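Local structure of Rho GTPase-activating protein 5 (Homo sapiens, 5U4V) at residues L11-K16 with G70-F75; L19-A24 with L47-A52; Y36-K41 with A162-L167; F109-A114 with L138-V143. The protein probably stimulates GTP hydrolysis by Rho-type GTPases and contains pseudoGTPase domains, the one described here having the fold of a G domain. One frame throughout, in Å; residues are numbered along the deposited sequence.

Interaction 1. Residues L11-K16 with G70-F75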
loop_
_atom_site.group_PDB
_atom_site.type_symbol
_atom_site.label_atom_id
_atom_site.label_comp_id
_atom_site.label_asym_id
_atom_site.label_seq_id
_atom_site.Cartn_x
_atom_site.Cartn_y
_atom_site.Cartn_z
ATOM N N LEU A 11 -6.971 -3.610 5.004
ATOM C CA LEU A 11 -5.899 -3.122 4.172
ATOM C C LEU A 11 -5.708 -3.973 2.978
ATOM O O LEU A 11 -5.056 -5.011 3.053
ATOM C CB LEU A 11 -4.598 -3.089 4.942
ATOM C CG LEU A 11 -4.195 -1.696 5.333
ATOM C CD1 LEU A 11 -2.955 -1.750 6.221
ATOM C CD2 LEU A 11 -3.904 -0.988 4.026
ATOM N N PHE A 12 -6.241 -3.534 1.864
ATOM C CA PHE A 12 -5.980 -4.218 0.621
ATOM C C PHE A 12 -4.555 -3.924 0.137
ATOM O O PHE A 12 -3.977 -2.857 0.429
ATOM C CB PHE A 12 -7.000 -3.804 -0.437
ATOM C CG PHE A 12 -8.437 -4.070 -0.044
ATOM C CD1 PHE A 12 -9.027 -5.307 -0.311
ATOM C CD2 PHE A 12 -9.213 -3.071 0.559
ATOM C CE1 PHE A 12 -10.360 -5.556 0.028
ATOM C CE2 PHE A 12 -10.553 -3.300 0.883
ATOM C CZ PHE A 12 -11.131 -4.546 0.616
ATOM N N ILE A 13 -3.985 -4.895 -0.577
ATOM C CA ILE A 13 -2.629 -4.781 -1.080
ATOM C C ILE A 13 -2.590 -5.254 -2.531
ATOM O O ILE A 13 -2.814 -6.457 -2.811
ATOM C CB ILE A 13 -1.594 -5.597 -0.252
ATOM C CG1 ILE A 13 -1.459 -5.061 1.175
ATOM C CG2 ILE A 13 -0.231 -5.572 -0.934
ATOM C CD1 ILE A 13 -0.615 -5.950 2.109
ATOM N N LEU A 14 -2.274 -4.313 -3.433
ATOM C CA LEU A 14 -2.094 -4.585 -4.859
ATOM C C LEU A 14 -0.657 -4.869 -5.190
ATOM O O LEU A 14 0.265 -4.233 -4.643
ATOM C CB LEU A 14 -2.519 -3.401 -5.665
ATOM C CG LEU A 14 -3.987 -3.324 -6.033
ATOM C CD1 LEU A 14 -4.318 -1.867 -6.301
ATOM C CD2 LEU A 14 -4.221 -4.167 -7.292
ATOM N N GLY A 15 -0.446 -5.836 -6.066
ATOM C CA GLY A 15 0.900 -6.204 -6.462
ATOM C C GLY A 15 0.772 -7.158 -7.611
ATOM O O GLY A 15 -0.252 -7.831 -7.772
ATOM N N LYS A 16 1.795 -7.190 -8.437
ATOM C CA LYS A 16 1.864 -8.137 -9.522
ATOM C C LYS A 16 2.924 -9.161 -9.162
ATOM O O LYS A 16 3.869 -8.853 -8.436
ATOM C CB LYS A 16 2.183 -7.422 -10.841
ATOM C CG LYS A 16 1.712 -8.211 -12.056
ATOM C CD LYS A 16 2.082 -7.570 -13.373
ATOM C CE LYS A 16 1.458 -8.358 -14.515
ATOM N NZ LYS A 16 1.881 -7.853 -15.865
ATOM N N GLY A 70 -8.095 0.962 3.387
ATOM C CA GLY A 70 -7.128 1.694 2.594
ATOM C C GLY A 70 -6.422 0.690 1.703
ATOM O O GLY A 70 -6.692 -0.523 1.776
ATOM N N CYS A 71 -5.497 1.169 0.887
ATOM C CA CYS A 71 -4.882 0.292 -0.089
ATOM C C CYS A 71 -3.391 0.501 -0.309
ATOM O O CYS A 71 -2.973 1.497 -0.876
ATOM C CB CYS A 71 -5.645 0.401 -1.398
ATOM S SG CYS A 71 -5.010 -0.707 -2.663
ATOM N N PHE A 72 -2.603 -0.467 0.139
ATOM C CA PHE A 72 -1.197 -0.566 -0.230
ATOM C C PHE A 72 -0.996 -0.935 -1.681
ATOM O O PHE A 72 -1.635 -1.852 -2.183
ATOM C CB PHE A 72 -0.486 -1.600 0.621
ATOM C CG PHE A 72 -0.027 -1.088 1.935
ATOM C CD1 PHE A 72 -0.038 0.276 2.209
ATOM C CD2 PHE A 72 0.449 -1.980 2.900
ATOM C CE1 PHE A 72 0.395 0.747 3.447
ATOM C CE2 PHE A 72 0.882 -1.508 4.150
ATOM C CZ PHE A 72 0.859 -0.143 4.418
ATOM N N CYS A 73 -0.111 -0.205 -2.361
ATOM C CA CYS A 73 0.243 -0.555 -3.728
ATOM C C CYS A 73 1.744 -0.689 -3.855
ATOM O O CYS A 73 2.490 0.272 -3.669
ATOM C CB CYS A 73 -0.308 0.480 -4.719
ATOM S SG CYS A 73 -2.057 0.894 -4.488
ATOM N N VAL A 74 2.177 -1.895 -4.173
ATOM C CA VAL A 74 3.578 -2.312 -4.149
ATOM C C VAL A 74 3.977 -2.635 -5.590
ATOM O O VAL A 74 3.219 -3.213 -6.350
ATOM C CB VAL A 74 3.789 -3.587 -3.270
ATOM C CG1 VAL A 74 5.253 -3.891 -2.991
ATOM C CG2 VAL A 74 3.023 -3.478 -1.998
ATOM N N PHE A 75 5.186 -2.237 -5.943
ATOM C CA PHE A 75 5.770 -2.477 -7.253
ATOM C C PHE A 75 7.290 -2.497 -7.077
ATOM O O PHE A 75 7.828 -1.870 -6.130
ATOM C CB PHE A 75 5.343 -1.379 -8.245
ATOM C CG PHE A 75 5.815 -0.006 -7.874
ATOM C CD1 PHE A 75 5.173 0.721 -6.868
ATOM C CD2 PHE A 75 6.975 0.549 -8.478
ATOM C CE1 PHE A 75 5.659 1.965 -6.509
ATOM C CE2 PHE A 75 7.429 1.785 -8.096
ATOM C CZ PHE A 75 6.769 2.497 -7.136
#
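Leu11 to Leu14 pair in parallel with Gly70 to Cys73 in the middle of the sheet of a G domain, a P-loop NTPase fold. Phe12 N gives its hydrogen to Gly70 O at 3.0 Å, and Phe72 N reaches Phe12 O at 2.8 Å. Leu14 N then bonds Phe72 O at 2.8 Å, and Val74 N closes the series on Leu14 O at 3.1 Å. The last two are the straighter pair, 164° and 166° at the hydrogen. Leu11 and Ile13 turn their backbone polar groups the other way, to Asp46, Arg48 and Val50, so strand 8-14 is bonded along both edges.

Ile13 and Phe72 run alongside each other off the same face of the sheet, Ile13 CG1 3.6 Å from Phe72 CB. With CG1 anti to the carbonyl carbon (chi1 -65°), the other branch, CG2, meets Val74 CG2 at 4.0 Å; a beta-branched residue thus serves two neighbours. Without these branches, as with an alanine here, Phe72 and Val74 would probably lose a shared neighbour, and a gap would be likely to open next to Ala20. Leu11 CD2 lies over one face of the Phe72 ring, which helix 156-173 covers further through Ala162, Leu163 and Val166. On the other side of the sheet a single methyl joins two sulfurs: Leu14 CD1 is 3.9 Å from Cys71 SG and 4.0 Å from Cys73 SG.

Interaction 2. Residues L19-A24 with L47-A52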
loop_
_atom_site.group_PDB
_atom_site.type_symbol
_atom_site.label_atom_id
_atom_site.label_comp_id
_atom_site.label_asym_id
_atom_site.label_seq_id
_atom_site.Cartn_x
_atom_site.Cartn_y
_atom_site.Cartn_z
ATOM N N LEU A 19 3.799 -10.159 -5.445
ATOM C CA LEU A 19 4.397 -9.061 -4.689
ATOM C C LEU A 19 3.503 -8.632 -3.505
ATOM O O LEU A 19 3.976 -8.330 -2.427
ATOM C CB LEU A 19 4.636 -7.890 -5.620
ATOM C CG LEU A 19 5.694 -6.877 -5.211
ATOM C CD1 LEU A 19 7.017 -7.552 -4.992
ATOM C CD2 LEU A 19 5.840 -5.885 -6.370
ATOM N N ALA A 20 2.203 -8.624 -3.745
ATOM C CA ALA A 20 1.237 -8.293 -2.725
ATOM C C ALA A 20 1.159 -9.381 -1.662
ATOM O O ALA A 20 0.781 -9.119 -0.539
ATOM C CB ALA A 20 -0.139 -8.035 -3.323
ATOM N N GLN A 21 1.563 -10.596 -2.024
ATOM C CA GLN A 21 1.455 -11.705 -1.106
ATOM C C GLN A 21 2.634 -11.746 -0.158
ATOM O O GLN A 21 2.494 -12.077 1.044
ATOM C CB GLN A 21 1.326 -13.018 -1.870
ATOM C CG GLN A 21 1.127 -14.213 -0.938
ATOM C CD GLN A 21 -0.067 -13.973 -0.027
ATOM O OE1 GLN A 21 -1.174 -13.761 -0.504
ATOM N NE2 GLN A 21 0.160 -13.965 1.288
ATOM N N GLU A 22 3.809 -11.456 -0.696
ATOM C CA GLU A 22 5.046 -11.447 0.079
ATOM C C GLU A 22 4.958 -10.363 1.147
ATOM O O GLU A 22 5.356 -10.569 2.292
ATOM C CB GLU A 22 6.268 -11.240 -0.813
ATOM C CG GLU A 22 6.711 -12.479 -1.573
ATOM C CD GLU A 22 7.175 -12.167 -3.003
ATOM O OE1 GLU A 22 8.415 -12.095 -3.262
ATOM O OE2 GLU A 22 6.289 -11.928 -3.875
ATOM N N LEU A 23 4.407 -9.220 0.756
ATOM C CA LEU A 23 4.212 -8.143 1.729
ATOM C C LEU A 23 3.176 -8.510 2.780
ATOM O O LEU A 23 3.375 -8.244 3.981
ATOM C CB LEU A 23 3.892 -6.808 1.059
ATOM C CG LEU A 23 3.631 -5.680 2.013
ATOM C CD1 LEU A 23 4.923 -5.383 2.732
ATOM C CD2 LEU A 23 3.078 -4.424 1.352
ATOM N N ALA A 24 2.081 -9.136 2.352
ATOM C CA ALA A 24 1.128 -9.588 3.340
ATOM C C ALA A 24 1.767 -10.609 4.300
ATOM O O ALA A 24 1.590 -10.504 5.497
ATOM C CB ALA A 24 -0.108 -10.113 2.670
ATOM N N LEU A 47 -5.045 -7.794 6.281
ATOM C CA LEU A 47 -4.319 -7.620 5.038
ATOM C C LEU A 47 -4.822 -8.554 3.970
ATOM O O LEU A 47 -4.703 -9.776 4.062
ATOM C CB LEU A 47 -2.820 -7.796 5.248
ATOM C CG LEU A 47 -2.335 -6.698 6.208
ATOM C CD1 LEU A 47 -0.896 -6.941 6.619
ATOM C CD2 LEU A 47 -2.540 -5.273 5.692
ATOM N N ARG A 48 -5.381 -7.961 2.930
ATOM C CA ARG A 48 -5.941 -8.721 1.837
ATOM C C ARG A 48 -5.200 -8.427 0.552
ATOM O O ARG A 48 -5.502 -7.442 -0.117
ATOM C CB ARG A 48 -7.397 -8.335 1.664
ATOM C CG ARG A 48 -8.297 -8.713 2.812
ATOM C CD ARG A 48 -9.740 -8.394 2.484
ATOM N NE ARG A 48 -10.591 -8.726 3.607
ATOM C CZ ARG A 48 -11.892 -8.429 3.691
ATOM N NH1 ARG A 48 -12.526 -7.801 2.701
ATOM N NH2 ARG A 48 -12.579 -8.771 4.774
ATOM N N PRO A 49 -4.273 -9.296 0.151
ATOM C CA PRO A 49 -3.639 -9.136 -1.176
ATOM C C PRO A 49 -4.618 -9.463 -2.276
ATOM O O PRO A 49 -5.436 -10.342 -2.109
ATOM C CB PRO A 49 -2.491 -10.157 -1.176
ATOM C CG PRO A 49 -2.386 -10.635 0.201
ATOM C CD PRO A 49 -3.714 -10.441 0.877
ATOM N N VAL A 50 -4.536 -8.744 -3.380
ATOM C CA VAL A 50 -5.536 -8.823 -4.436
ATOM C C VAL A 50 -4.922 -8.912 -5.821
ATOM O O VAL A 50 -3.844 -8.379 -6.072
ATOM C CB VAL A 50 -6.455 -7.589 -4.420
ATOM C CG1 VAL A 50 -7.371 -7.600 -3.204
ATOM C CG2 VAL A 50 -5.646 -6.306 -4.468
ATOM N N ASP A 51 -5.604 -9.551 -6.752
ATOM C CA ASP A 51 -5.185 -9.362 -8.132
ATOM C C ASP A 51 -6.394 -9.233 -9.048
ATOM O O ASP A 51 -7.512 -9.496 -8.611
ATOM C CB ASP A 51 -4.271 -10.492 -8.558
ATOM C CG ASP A 51 -3.281 -10.073 -9.617
ATOM O OD1 ASP A 51 -3.698 -9.376 -10.579
ATOM O OD2 ASP A 51 -2.103 -10.465 -9.511
ATOM N N ALA A 52 -6.205 -8.809 -10.302
ATOM C CA ALA A 52 -7.308 -8.783 -11.265
ATOM C C ALA A 52 -7.697 -10.169 -11.758
ATOM O O ALA A 52 -8.880 -10.519 -11.755
ATOM C CB ALA A 52 -7.009 -7.857 -12.436
#
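Ala20, Gln21 and Ala24 of helix 19-28, the helix following the first strand of the G domain, rest on Pro49 and Leu47 of strand 41-50; residues 19-24 run nearly antiparallel, at 165°, to residues 47-50. Apolar packing comes first. Ala20 CB meets Pro49 CB at 3.8 Å, and one turn on, Ala24 CB sits 3.4 Å from Pro49 CG. Ala24 CB also approaches Leu47 CB, more loosely, at 4.4 Å. Alanine suits both helix positions because its single methyl lets the axes of these short segments come within 7.5 Å, while the compact proline ring fits against the two methyls.

Polar atoms take part as neighbours of carbon. Ala20 O, already the acceptor of the helical bond from Ala24 N, lies 3.5 Å from Pro49 CB. Gln21 leaves with CG anti to the backbone N, then bends at chi2 (55°), which brings OE1 up to the ring, 3.4 Å from Pro49 CG; its NE2 is held by Asn25 OD1. Pro49 has no N-H to give, and Arg48 and Val50 on either side of it make the backbone bonds to strand 8-14. Leu47 O accepts from Arg28 NH2, a bond further along the same helix. Between the two segments the fit is one of carbon surfaces, so their spacing depends on side-chain size more than on directed bonds.

Interaction 3. Residues Y36-K41 with A162-L167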
loop_
_atom_site.group_PDB
_atom_site.type_symbol
_atom_site.label_atom_id
_atom_site.label_comp_id
_atom_site.label_asym_id
_atom_site.label_seq_id
_atom_site.Cartn_x
_atom_site.Cartn_y
_atom_site.Cartn_z
ATOM N N TYR A 36 -1.751 -5.848 15.826
ATOM C CA TYR A 36 -0.529 -5.142 15.451
ATOM C C TYR A 36 -0.256 -3.949 16.309
ATOM O O TYR A 36 -1.142 -3.185 16.639
ATOM C CB TYR A 36 -0.561 -4.750 13.993
ATOM C CG TYR A 36 -0.752 -5.927 13.096
ATOM C CD1 TYR A 36 0.343 -6.622 12.610
ATOM C CD2 TYR A 36 -2.027 -6.380 12.768
ATOM C CE1 TYR A 36 0.175 -7.720 11.777
ATOM C CE2 TYR A 36 -2.207 -7.483 11.959
ATOM C CZ TYR A 36 -1.099 -8.139 11.431
ATOM O OH TYR A 36 -1.298 -9.266 10.622
ATOM N N ALA A 37 1.002 -3.804 16.677
ATOM C CA ALA A 37 1.436 -2.729 17.520
ATOM C C ALA A 37 2.159 -1.682 16.700
ATOM O O ALA A 37 3.171 -1.954 16.022
ATOM C CB ALA A 37 2.350 -3.272 18.567
ATOM N N LEU A 38 1.619 -0.478 16.741
ATOM C CA LEU A 38 2.217 0.629 16.034
ATOM C C LEU A 38 2.055 1.890 16.853
ATOM O O LEU A 38 0.939 2.241 17.252
ATOM C CB LEU A 38 1.601 0.810 14.632
ATOM C CG LEU A 38 2.094 2.040 13.866
ATOM C CD1 LEU A 38 3.432 1.751 13.200
ATOM C CD2 LEU A 38 1.057 2.431 12.807
ATOM N N ASP A 39 3.187 2.564 17.103
ATOM C CA ASP A 39 3.212 3.863 17.760
ATOM C C ASP A 39 2.518 3.841 19.126
ATOM O O ASP A 39 1.866 4.813 19.529
ATOM C CB ASP A 39 2.598 4.933 16.838
ATOM C CG ASP A 39 3.493 5.277 15.635
ATOM O OD1 ASP A 39 4.685 4.889 15.652
ATOM O OD2 ASP A 39 3.026 5.944 14.674
ATOM N N GLY A 40 2.657 2.719 19.831
ATOM C CA GLY A 40 2.017 2.548 21.131
ATOM C C GLY A 40 0.507 2.419 21.051
ATOM O O GLY A 40 -0.221 2.819 21.977
ATOM N N LYS A 41 0.028 1.869 19.949
ATOM C CA LYS A 41 -1.366 1.490 19.825
ATOM C C LYS A 41 -1.451 0.092 19.224
ATOM O O LYS A 41 -0.462 -0.472 18.739
ATOM C CB LYS A 41 -2.142 2.466 18.949
ATOM C CG LYS A 41 -1.981 3.914 19.311
ATOM C CD LYS A 41 -2.696 4.277 20.583
ATOM C CE LYS A 41 -1.955 5.403 21.288
ATOM N NZ LYS A 41 -1.413 6.428 20.353
ATOM N N ALA A 162 4.885 3.234 5.981
ATOM C CA ALA A 162 3.812 2.925 5.026
ATOM C C ALA A 162 2.504 2.714 5.754
ATOM O O ALA A 162 1.448 3.185 5.301
ATOM C CB ALA A 162 4.160 1.668 4.239
ATOM N N LEU A 163 2.593 1.991 6.870
ATOM C CA LEU A 163 1.429 1.682 7.688
ATOM C C LEU A 163 0.865 2.928 8.340
ATOM O O LEU A 163 -0.356 3.138 8.310
ATOM C CB LEU A 163 1.763 0.653 8.733
ATOM C CG LEU A 163 1.745 -0.785 8.219
ATOM C CD1 LEU A 163 2.359 -1.687 9.307
ATOM C CD2 LEU A 163 0.311 -1.230 7.842
ATOM N N ARG A 164 1.743 3.784 8.871
ATOM C CA ARG A 164 1.245 4.997 9.446
ATOM C C ARG A 164 0.753 5.970 8.393
ATOM O O ARG A 164 -0.146 6.769 8.646
ATOM C CB ARG A 164 2.227 5.594 10.424
ATOM C CG ARG A 164 3.506 6.109 9.836
ATOM C CD ARG A 164 4.275 6.859 10.913
ATOM N NE ARG A 164 4.747 5.985 11.964
ATOM C CZ ARG A 164 5.924 5.381 11.976
ATOM N NH1 ARG A 164 6.788 5.544 10.992
ATOM N NH2 ARG A 164 6.262 4.628 13.024
ATOM N N GLY A 165 1.296 5.850 7.182
ATOM C CA GLY A 165 0.741 6.548 6.042
ATOM C C GLY A 165 -0.770 6.286 5.912
ATOM O O GLY A 165 -1.582 7.224 6.056
ATOM N N VAL A 166 -1.142 5.031 5.659
ATOM C CA VAL A 166 -2.535 4.659 5.418
ATOM C C VAL A 166 -3.406 4.992 6.616
ATOM O O VAL A 166 -4.461 5.564 6.449
ATOM C CB VAL A 166 -2.713 3.156 5.083
ATOM C CG1 VAL A 166 -4.177 2.780 4.997
ATOM C CG2 VAL A 166 -2.093 2.852 3.764
ATOM N N LEU A 167 -2.930 4.643 7.814
ATOM C CA LEU A 167 -3.665 4.886 9.045
ATOM C C LEU A 167 -3.902 6.350 9.392
ATOM O O LEU A 167 -4.922 6.671 9.967
ATOM C CB LEU A 167 -2.983 4.194 10.208
ATOM C CG LEU A 167 -3.113 2.664 10.261
ATOM C CD1 LEU A 167 -1.996 2.085 11.083
ATOM C CD2 LEU A 167 -4.463 2.207 10.816
#
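A beta hairpin with a type I' turn, Leu38 to Lys41, sets Leu38 and Asp39 against Arg164 and Leu167 of the C-terminal helix 156-173. Asp39 and Gly40, the two central turn residues, both have positive phi, a conformation glycine takes easily and aspartate tolerates better than most. The turn presents the carboxylate to the side of the arginine. Arg164 holds it through NE and NH2, one to each oxygen: NH2 donates to Asp39 OD1 at 3.1 Å, and NE to Asp39 OD2 at 3.2 Å. Carboxylate and guanidinium lie only 7° from coplanar, and NE uses the syn lone pair of OD2 in a nearly straight bond (165°). A bend at chi3 (67°) turns the guanidinium edge toward the aspartate.

Beside this pair, Leu38 CD2 and Leu167 CD1 meet tip to tip at 3.5 Å, and Leu38 CD1 lies 4.0 Å from Arg164 NH2. Tyr43 touches both leucines from strand 41-50. A methionine in place of Arg164 would probably leave the Asp39 carboxylate without its counter-charge and the turn freer to shift. Buried leucines thus supply the apolar part of the contact, while the exposed aspartate adds an ionic bond whose two-point grip fixes the orientation of both charged groups.

Interaction 4. Residues F109-A114 with L138-V143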
loop_
_atom_site.group_PDB
_atom_site.type_symbol
_atom_site.label_atom_id
_atom_site.label_comp_id
_atom_site.label_asym_id
_atom_site.label_seq_id
_atom_site.Cartn_x
_atom_site.Cartn_y
_atom_site.Cartn_z
ATOM N N PHE A 109 -4.818 5.452 -0.424
ATOM C CA PHE A 109 -3.774 4.707 -1.113
ATOM C C PHE A 109 -2.425 4.983 -0.410
ATOM O O PHE A 109 -2.314 5.944 0.318
ATOM C CB PHE A 109 -3.688 5.124 -2.596
ATOM C CG PHE A 109 -4.774 4.585 -3.483
ATOM C CD1 PHE A 109 -4.808 3.220 -3.862
ATOM C CD2 PHE A 109 -5.738 5.440 -4.028
ATOM C CE1 PHE A 109 -5.790 2.746 -4.738
ATOM C CE2 PHE A 109 -6.729 4.957 -4.899
ATOM C CZ PHE A 109 -6.756 3.615 -5.258
ATOM N N THR A 110 -1.438 4.113 -0.608
ATOM C CA THR A 110 -0.032 4.388 -0.326
ATOM C C THR A 110 0.768 3.531 -1.284
ATOM O O THR A 110 0.474 2.316 -1.451
ATOM C CB THR A 110 0.379 4.076 1.147
ATOM O OG1 THR A 110 -0.323 4.960 2.019
ATOM C CG2 THR A 110 1.942 4.269 1.381
ATOM N N LEU A 111 1.732 4.158 -1.941
ATOM C CA LEU A 111 2.541 3.472 -2.922
ATOM C C LEU A 111 3.814 2.995 -2.282
ATOM O O LEU A 111 4.549 3.785 -1.735
ATOM C CB LEU A 111 2.850 4.361 -4.152
ATOM C CG LEU A 111 1.640 4.813 -4.975
ATOM C CD1 LEU A 111 2.086 5.805 -6.054
ATOM C CD2 LEU A 111 0.882 3.645 -5.610
ATOM N N ILE A 112 4.112 1.709 -2.465
ATOM C CA ILE A 112 5.297 1.153 -1.914
ATOM C C ILE A 112 6.246 0.655 -2.954
ATOM O O ILE A 112 5.939 -0.296 -3.626
ATOM C CB ILE A 112 5.009 0.048 -0.888
ATOM C CG1 ILE A 112 4.268 0.651 0.317
ATOM C CG2 ILE A 112 6.300 -0.588 -0.412
ATOM C CD1 ILE A 112 3.572 -0.402 1.144
ATOM N N LEU A 113 7.433 1.264 -3.041
ATOM C CA LEU A 113 8.454 0.706 -3.865
ATOM C C LEU A 113 9.349 -0.225 -3.052
ATOM O O LEU A 113 10.063 0.211 -2.146
ATOM C CB LEU A 113 9.251 1.811 -4.549
ATOM C CG LEU A 113 10.531 1.425 -5.287
ATOM C CD1 LEU A 113 10.298 0.466 -6.453
ATOM C CD2 LEU A 113 11.207 2.700 -5.783
ATOM N N ALA A 114 9.301 -1.505 -3.412
ATOM C CA ALA A 114 10.132 -2.563 -2.841
ATOM C C ALA A 114 11.452 -2.813 -3.601
ATOM O O ALA A 114 11.456 -2.910 -4.831
ATOM C CB ALA A 114 9.338 -3.849 -2.796
ATOM N N LEU A 138 -2.360 10.808 -7.207
ATOM C CA LEU A 138 -3.328 10.291 -6.235
ATOM C C LEU A 138 -3.301 11.058 -4.893
ATOM O O LEU A 138 -4.164 10.828 -4.056
ATOM C CB LEU A 138 -3.111 8.792 -5.995
ATOM C CG LEU A 138 -2.828 7.918 -7.233
ATOM C CD1 LEU A 138 -2.227 6.584 -6.797
ATOM C CD2 LEU A 138 -3.997 7.711 -8.223
ATOM N N GLN A 139 -2.325 11.946 -4.709
ATOM C CA GLN A 139 -2.079 12.636 -3.427
ATOM C C GLN A 139 -1.961 11.632 -2.272
ATOM O O GLN A 139 -2.645 11.729 -1.261
ATOM C CB GLN A 139 -3.144 13.706 -3.126
ATOM C CG GLN A 139 -3.272 14.815 -4.165
ATOM C CD GLN A 139 -2.305 15.993 -4.014
ATOM O OE1 GLN A 139 -1.418 15.997 -3.180
ATOM N NE2 GLN A 139 -2.466 16.996 -4.875
ATOM N N CYS A 140 -1.123 10.621 -2.494
ATOM C CA CYS A 140 -0.926 9.568 -1.536
ATOM C C CYS A 140 0.550 9.498 -1.174
ATOM O O CYS A 140 1.399 9.868 -1.994
ATOM C CB CYS A 140 -1.392 8.226 -2.085
ATOM S SG CYS A 140 -0.446 7.594 -3.486
ATOM N N PRO A 141 0.855 9.047 0.047
ATOM C CA PRO A 141 2.258 8.877 0.402
ATOM C C PRO A 141 2.949 7.872 -0.512
ATOM O O PRO A 141 2.355 6.891 -0.945
ATOM C CB PRO A 141 2.218 8.332 1.827
ATOM C CG PRO A 141 0.908 8.829 2.367
ATOM C CD PRO A 141 -0.036 8.752 1.182
ATOM N N PHE A 142 4.200 8.173 -0.833
ATOM C CA PHE A 142 5.043 7.231 -1.527
ATOM C C PHE A 142 6.217 6.834 -0.639
ATOM O O PHE A 142 7.017 7.677 -0.261
ATOM C CB PHE A 142 5.518 7.834 -2.847
ATOM C CG PHE A 142 6.502 6.988 -3.560
ATOM C CD1 PHE A 142 6.185 5.706 -3.917
ATOM C CD2 PHE A 142 7.766 7.477 -3.867
ATOM C CE1 PHE A 142 7.068 4.919 -4.636
ATOM C CE2 PHE A 142 8.684 6.695 -4.579
ATOM C CZ PHE A 142 8.339 5.400 -4.950
ATOM N N VAL A 143 6.306 5.535 -0.348
ATOM C CA VAL A 143 7.361 4.954 0.497
ATOM C C VAL A 143 8.266 3.957 -0.215
ATOM O O VAL A 143 7.792 3.095 -0.938
ATOM C CB VAL A 143 6.754 4.301 1.779
ATOM C CG1 VAL A 143 7.864 3.834 2.716
ATOM C CG2 VAL A 143 5.847 5.275 2.553
#
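Leu111 and Phe142 are paired in parallel at the close of a beta-alpha-beta crossover: strand 109-114 leads through helix 124-138 to the outermost strand, 142-145. Three backbone bonds make the join. Leu111 N donates to Pro141 O at 3.0 Å, Val143 N to Leu111 O at 2.8 Å, and Leu113 N to Val143 O at 2.8 Å. The middle one is the straightest, 168° at the hydrogen, and its donor stands almost on the C=O axis. Leu111 therefore has both backbone polar atoms satisfied by this neighbour. Thr110 and Ile112 bond instead to strand 69-75, through Cys71, Cys73 and Phe75, and Leu113 has a further backbone partner in Val145. Pro141 has no N-H to donate but needs only its carbonyl here, so it fits the start of the pairing. The buried hydroxyl of Thr110 is met locally, OG1 donating to Phe109 O at 2.8 Å.

Before the strand, Gln139 ends the helix with positive phi in a Schellman motif, where Cys140 N is taken up by Ala135 O. The chain then turns toward the edge strand; Leu138 before the turn and Cys140 after it pack against strand 109-114, Leu111 among their partners. Phe142 has CG anti to the backbone N (chi1 174°), which lays its ring along the neighbouring strand: CD1 is 3.6 Å from Leu111 CB, and CZ is 3.7 Å from Leu113 CB. Gln132 and Ala135 of helix 124-138 also touch this ring. Cys140 brings its sulfur to the branch point of a leucine, SG 3.8 Å from Leu111 CG.

Interactions 1 and 4 are parallel strand pairs in one sheet, joined directly where strand 69-75 bonds to strand 109-114. Interaction 1 is the buried centre; interaction 4 reaches the edge, with a partly exposed outer strand. The strand of interaction 2, 41-50, is hydrogen-bonded to strand 8-14 of interaction 1, and helix 19-28 lies on it. Interaction 3 is the most peripheral, its centre about 13 Å from the centre of the chain, yet its helix also packs on Phe72 of interaction 1 and on Thr110 and Ile112 of interaction 4. Chemistry follows place: backbone hydrogen bonds between strands, small apolar side chains where helix 19-28 lies on strand 41-50, and a salt bridge at the outlying hairpin.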